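Local coordinates for protein triacylglycerol lipase (Clostridium botulinum, PDB 5AH1) that hydrolyses synthetic polyesters and probably triacylglycerols, and binds zinc, at residues N423-H426 against M427-V430. Numbering follows the deposited sequence. Where two conformers were deposited one is given.
With K (potassium ion), chain C.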
loop_
_atom_site.group_PDB
_atom_site.type_symbol
_atom_site.label_atom_id
_atom_site.label_comp_id
_atom_site.label_asym_id
_atom_site.label_seq_id
_atom_site.Cartn_x
_atom_site.Cartn_y
_atom_site.Cartn_z
ATOM N N ASN A 423 -8.168 -16.451 5.650
ATOM C CA ASN A 423 -8.737 -16.091 6.945
ATOM C C ASN A 423 -8.078 -14.860 7.557
ATOM O O ASN A 423 -7.912 -14.788 8.781
ATOM C CB ASN A 423 -8.616 -17.268 7.919
ATOM C CG ASN A 423 -9.242 -18.531 7.379
ATOM O OD1 ASN A 423 -10.314 -18.500 6.778
ATOM N ND2 ASN A 423 -8.564 -19.654 7.576
ATOM N N THR A 424 -7.703 -13.899 6.714
ATOM C CA THR A 424 -6.917 -12.750 7.137
ATOM C C THR A 424 -7.432 -11.531 6.408
ATOM O O THR A 424 -7.380 -11.479 5.179
ATOM C CB THR A 424 -5.434 -12.975 6.808
ATOM O OG1 THR A 424 -4.978 -14.158 7.472
ATOM C CG2 THR A 424 -4.590 -11.793 7.237
ATOM N N ASP A 425 -7.958 -10.561 7.145
ATOM C CA ASP A 425 -8.474 -9.357 6.502
ATOM C C ASP A 425 -7.374 -8.370 6.156
ATOM O O ASP A 425 -6.215 -8.548 6.512
ATOM C CB ASP A 425 -9.663 -8.718 7.262
ATOM C CG ASP A 425 -9.289 -7.924 8.514
ATOM O OD1 ASP A 425 -8.281 -7.195 8.560
ATOM O OD2 ASP A 425 -10.092 -7.994 9.467
ATOM N N HIS A 426 -7.780 -7.312 5.458
ATOM C CA HIS A 426 -6.862 -6.355 4.888
ATOM C C HIS A 426 -5.882 -5.758 5.899
ATOM O O HIS A 426 -4.729 -5.535 5.565
ATOM C CB HIS A 426 -7.677 -5.234 4.239
ATOM C CG HIS A 426 -6.876 -4.369 3.320
ATOM N ND1 HIS A 426 -6.405 -4.816 2.106
ATOM C CD2 HIS A 426 -6.468 -3.085 3.425
ATOM C CE1 HIS A 426 -5.742 -3.844 1.504
ATOM N NE2 HIS A 426 -5.769 -2.780 2.284
ATOM N N MET A 427 -6.368 -5.479 7.106
ATOM C CA MET A 427 -5.559 -4.823 8.130
ATOM C C MET A 427 -4.864 -5.843 9.052
ATOM O O MET A 427 -3.810 -5.547 9.631
ATOM C CB MET A 427 -6.415 -3.830 8.931
ATOM C CG MET A 427 -6.943 -2.675 8.091
ATOM S SD MET A 427 -7.504 -1.253 9.057
ATOM C CE MET A 427 -8.755 -1.975 10.108
ATOM N N ASP A 428 -5.439 -7.039 9.184
ATOM C CA ASP A 428 -4.868 -8.074 10.053
ATOM C C ASP A 428 -3.410 -8.354 9.714
ATOM O O ASP A 428 -2.600 -8.652 10.604
ATOM C CB ASP A 428 -5.610 -9.398 9.886
ATOM C CG ASP A 428 -7.017 -9.392 10.471
ATOM O OD1 ASP A 428 -7.314 -8.552 11.358
ATOM O OD2 ASP A 428 -7.835 -10.242 10.039
ATOM N N ILE A 429 -3.072 -8.318 8.430
ATOM C CA ILE A 429 -1.729 -8.688 7.988
ATOM C C ILE A 429 -0.665 -7.670 8.399
ATOM O O ILE A 429 0.527 -7.981 8.378
ATOM C CB ILE A 429 -1.693 -8.965 6.449
ATOM C CG1 ILE A 429 -0.351 -9.564 5.988
ATOM C CG2 ILE A 429 -2.052 -7.683 5.658
ATOM C CD1 ILE A 429 0.050 -10.861 6.695
ATOM N N VAL A 430 -1.083 -6.455 8.762
ATOM C CA VAL A 430 -0.158 -5.483 9.350
ATOM C C VAL A 430 -0.405 -5.317 10.862
ATOM O O VAL A 430 0.037 -4.330 11.468
ATOM C CB VAL A 430 -0.176 -4.112 8.615
ATOM C CG1 VAL A 430 0.323 -4.275 7.202
ATOM C CG2 VAL A 430 -1.565 -3.472 8.609
HETATM K K K C . -9.721 -9.458 11.427
HETATM O O HOH W 1 -7.663 -12.877 10.963
HETATM O O HOH W 2 -11.687 -9.932 12.786
HETATM O O HOH W 3 -10.023 -7.419 12.724
HETATM O O HOH W 4 -8.394 -10.304 13.443
#
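Asp425 and Asp428 bring their carboxylates together as a stacked pair, planes 25° apart, while the side chains cross at about a right angle. A shared potassium ion probably offsets their repulsion: Asp425 gives it OD2 alone, at 2.5 Å, whereas Asp428 chelates with OD1 at 2.6 Å and OD2 at 2.5 Å. Three waters and Pro351 O also bind the ion. The backbone ties the pair reciprocally, as a capping box starting a short 3-10 turn. Asp425 N reaches Asp428 OD2 at 2.9 Å from above the carboxylate plane, and Asp428 N returns to Asp425 OD1 at 2.9 Å on the anti side, tilted 34° out of the plane. Met427 N also donates to Asp425 OD1, at 3.0 Å. With chi1 at 77°, Asp425 CG sits between its N and carbonyl carbon, which points OD1 forward to these N-H groups. Thr424 lays CG2 against Asp428 CB, 3.7 Å away. The turn presents His426, whose ND1 hydrogen-bonds Asp384 OD2 and whose ring meets His181 near the probable nucleophile elbow, consistent with the histidine of an alpha/beta-hydrolase catalytic triad. The whole turn lies between strand 415-417 and helix 437-448, where Ile429 packs on His181, ending strand 176-181.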